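Local coordinates for protein phenylalanine--tRNA ligase beta subunit (Pyrococcus horikoshii, PDB 2CXI) that forms, with the alpha subunit, the tetrameric enzyme that attaches phenylalanine to tRNA(Phe) at the expense of ATP, this chain being an N-terminal part of its beta subunit, at residues A31-D36 with F47-K52. Residues are numbered along the deposited sequence; the frame is centred on the assembly and turned at random.
Sequences AKCELD and FKLDSK
Leu35 brings one methyl, CD2, against two hydrophobic neighbours on the strand 47-51: it sits 3.7 Å from CB of Phe47, and it meets Leu49 methyl to methyl, CD2 to CD2, at 4.1 Å. The leucine and phenylalanine side chains cross at a slant, with that methyl set obliquely to the ring. Further along the same face Cys33 directs SG at Leu49, 4.1 Å from its CB; with chi1 at 57° the sulfur, tucked between its own N and carbonyl carbon, lies against the leucine. Helix 21-30 covers this face, with Trp24 edge-to-face on Phe47 and Val28 against Leu49. The two strands form a beta hairpin in which Leu35 and Leu49 are a non-hydrogen-bonded antiparallel pair and Glu34 and Asp50 the neighbouring hydrogen-bonded one; the second strand is central in a three-stranded sheet whose other edge is strand 3-7. Asp50 N donates to Glu34 O at 2.9 Å, and Asp36 N to Lys48 O at 2.8 Å. Asp36 and Lys48 run side by side, OD2 lying 3.6 Å from the aliphatic CD, while the lysine bends at its end and pairs NZ with Asp5. Beyond the last strand residue, Lys52 folds back across Glu34, and its NZ, less surely placed, makes a long salt bridge of 3.7 Å to OE2. Replacing Glu34 by an alanine takes away the carboxylate, and would probably cost Lys52 this weak, distant partner and let its end swing more freely. Lys52 N also binds Lys32 O, whose residue closes the preceding helix in a Schellman motif and pairs NZ with Asp53.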
ATOM      1  N   ALA A  31      13.893 -37.452  28.857  1.00 25.17           N
ATOM      2  CA  ALA A  31      13.540 -36.876  27.548  1.00 24.90           C
ATOM      3  C   ALA A  31      13.200 -37.972  26.536  1.00 24.23           C
ATOM      4  O   ALA A  31      13.223 -37.747  25.321  1.00 22.95           O
ATOM      5  CB  ALA A  31      14.683 -36.046  27.028  1.00 24.50           C
ATOM      6  N   LYS A  32      12.925 -39.170  27.042  1.00 23.75           N
ATOM      7  CA  LYS A  32      12.600 -40.338  26.201  1.00 24.34           C
ATOM      8  C   LYS A  32      13.709 -40.624  25.189  1.00 24.58           C
ATOM      9  O   LYS A  32      13.461 -41.013  24.045  1.00 22.49           O
ATOM     10  CB  LYS A  32      11.230 -40.196  25.510  1.00 24.28           C
ATOM     11  CG  LYS A  32      10.100 -39.691  26.430  1.00 26.03           C
ATOM     12  CD  LYS A  32       8.734 -39.727  25.703  1.00 25.93           C
ATOM     13  CE  LYS A  32       8.316 -41.152  25.395  1.00 30.28           C
ATOM     14  NZ  LYS A  32       6.944 -41.139  24.803  1.00 32.09           N
ATOM     15  N   CYS A  33      14.949 -40.462  25.623  1.00 24.81           N
ATOM     16  CA  CYS A  33      16.022 -40.940  24.794  1.00 27.23           C
ATOM     17  C   CYS A  33      17.140 -41.633  25.545  1.00 25.66           C
ATOM     18  O   CYS A  33      17.141 -41.678  26.775  1.00 24.50           O
ATOM     19  CB  CYS A  33      16.545 -39.870  23.871  1.00 29.59           C
ATOM     20  SG  CYS A  33      17.091 -38.428  24.721  1.00 41.64           S
ATOM     21  N   GLU A  34      18.060 -42.194  24.771  1.00 25.17           N
ATOM     22  CA  GLU A  34      19.205 -42.905  25.326  1.00 26.58           C
ATOM     23  C   GLU A  34      20.488 -42.204  24.915  1.00 25.02           C
ATOM     24  O   GLU A  34      20.552 -41.567  23.859  1.00 24.76           O
ATOM     25  CB  GLU A  34      19.222 -44.350  24.805  1.00 26.81           C
ATOM     26  CG  GLU A  34      17.997 -45.151  25.188  1.00 32.82           C
ATOM     27  CD  GLU A  34      18.128 -45.883  26.515  1.00 40.89           C
ATOM     28  OE1 GLU A  34      19.249 -45.946  27.098  1.00 42.12           O
ATOM     29  OE2 GLU A  34      17.077 -46.400  26.991  1.00 46.57           O
ATOM     30  N   LEU A  35      21.487 -42.290  25.781  1.00 23.77           N
ATOM     31  CA  LEU A  35      22.777 -41.749  25.484  1.00 23.78           C
ATOM     32  C   LEU A  35      23.546 -42.703  24.585  1.00 23.98           C
ATOM     33  O   LEU A  35      24.105 -43.715  25.051  1.00 22.42           O
ATOM     34  CB  LEU A  35      23.548 -41.540  26.797  1.00 24.21           C
ATOM     35  CG  LEU A  35      24.116 -40.176  27.154  1.00 26.58           C
ATOM     36  CD1 LEU A  35      25.065 -40.297  28.371  1.00 26.20           C
ATOM     37  CD2 LEU A  35      24.746 -39.399  25.960  1.00 26.78           C
ATOM     38  N   ASP A  36      23.558 -42.400  23.285  1.00 23.71           N
ATOM     39  CA  ASP A  36      24.214 -43.270  22.317  1.00 24.71           C
ATOM     40  C   ASP A  36      25.727 -43.102  22.289  1.00 24.43           C
ATOM     41  O   ASP A  36      26.455 -44.073  22.022  1.00 23.46           O
ATOM     42  CB  ASP A  36      23.653 -43.032  20.912  1.00 26.05           C
ATOM     43  CG  ASP A  36      23.982 -44.154  19.961  1.00 30.71           C
ATOM     44  OD1 ASP A  36      23.668 -45.317  20.305  1.00 33.88           O
ATOM     45  OD2 ASP A  36      24.574 -43.967  18.874  1.00 35.13           O
ATOM     46  N   PHE A  47      26.974 -35.004  23.106  1.00 19.22           N
ATOM     47  CA  PHE A  47      26.244 -36.258  23.179  1.00 19.34           C
ATOM     48  C   PHE A  47      25.623 -36.576  21.810  1.00 19.79           C
ATOM     49  O   PHE A  47      25.176 -35.661  21.074  1.00 19.91           O
ATOM     50  CB  PHE A  47      25.087 -36.180  24.198  1.00 18.87           C
ATOM     51  CG  PHE A  47      25.453 -35.694  25.566  1.00 17.96           C
ATOM     52  CD1 PHE A  47      26.717 -35.924  26.134  1.00 18.89           C
ATOM     53  CD2 PHE A  47      24.452 -35.101  26.365  1.00 21.64           C
ATOM     54  CE1 PHE A  47      26.996 -35.508  27.424  1.00 19.81           C
ATOM     55  CE2 PHE A  47      24.718 -34.702  27.677  1.00 18.83           C
ATOM     56  CZ  PHE A  47      25.985 -34.903  28.215  1.00 19.07           C
ATOM     57  N   LYS A  48      25.598 -37.858  21.461  1.00 20.01           N
ATOM     58  CA  LYS A  48      24.647 -38.334  20.477  1.00 21.03           C
ATOM     59  C   LYS A  48      23.475 -38.976  21.242  1.00 21.04           C
ATOM     60  O   LYS A  48      23.653 -39.910  22.043  1.00 21.02           O
ATOM     61  CB  LYS A  48      25.248 -39.326  19.488  1.00 21.71           C
ATOM     62  CG  LYS A  48      24.214 -39.753  18.400  1.00 21.73           C
ATOM     63  CD  LYS A  48      24.837 -40.675  17.352  1.00 23.62           C
ATOM     64  CE  LYS A  48      26.138 -40.084  16.780  1.00 29.39           C
ATOM     65  NZ  LYS A  48      25.882 -38.983  15.792  1.00 30.57           N
ATOM     66  N   LEU A  49      22.284 -38.429  21.014  1.00 20.08           N
ATOM     67  CA  LEU A  49      21.076 -38.916  21.643  1.00 20.45           C
ATOM     68  C   LEU A  49      20.279 -39.758  20.655  1.00 21.39           C
ATOM     69  O   LEU A  49      20.305 -39.512  19.443  1.00 20.58           O
ATOM     70  CB  LEU A  49      20.245 -37.739  22.179  1.00 20.91           C
ATOM     71  CG  LEU A  49      20.923 -36.787  23.172  1.00 20.79           C
ATOM     72  CD1 LEU A  49      19.982 -35.668  23.611  1.00 19.92           C
ATOM     73  CD2 LEU A  49      21.369 -37.615  24.419  1.00 21.31           C
ATOM     74  N   ASP A  50      19.621 -40.788  21.181  1.00 23.37           N
ATOM     75  CA  ASP A  50      18.825 -41.673  20.358  1.00 26.39           C
ATOM     76  C   ASP A  50      17.404 -41.492  20.833  1.00 27.35           C
ATOM     77  O   ASP A  50      17.052 -41.896  21.948  1.00 26.27           O
ATOM     78  CB  ASP A  50      19.291 -43.108  20.561  1.00 26.39           C
ATOM     79  CG  ASP A  50      18.538 -44.130  19.703  1.00 29.67           C
ATOM     80  OD1 ASP A  50      17.616 -43.787  18.932  1.00 29.39           O
ATOM     81  OD2 ASP A  50      18.858 -45.347  19.770  1.00 34.32           O
ATOM     82  N   SER A  51      16.596 -40.853  19.994  1.00 29.81           N
ATOM     83  CA  SER A  51      15.219 -40.547  20.397  1.00 32.88           C
ATOM     84  C   SER A  51      14.321 -41.707  20.156  1.00 34.19           C
ATOM     85  O   SER A  51      14.142 -42.183  19.023  1.00 34.82           O
ATOM     86  CB  SER A  51      14.622 -39.318  19.728  1.00 33.58           C
ATOM     87  OG  SER A  51      13.282 -39.169  20.205  1.00 35.83           O
ATOM     88  N   LYS A  52      13.758 -42.159  21.259  1.00 35.60           N
ATOM     89  CA  LYS A  52      13.025 -43.383  21.276  1.00 36.52           C
ATOM     90  C   LYS A  52      11.595 -43.162  20.776  1.00 35.89           C
ATOM     91  O   LYS A  52      10.943 -44.099  20.373  1.00 36.86           O
ATOM     92  CB  LYS A  52      13.086 -43.989  22.684  1.00 37.21           C
ATOM     93  CG  LYS A  52      14.522 -44.407  23.089  1.00 39.23           C
ATOM     94  CD  LYS A  52      15.193 -45.251  21.983  1.00 43.32           C
ATOM     95  CE  LYS A  52      16.589 -45.777  22.379  1.00 44.55           C
ATOM     96  NZ  LYS A  52      16.588 -46.889  23.397  1.00 48.37           N
TER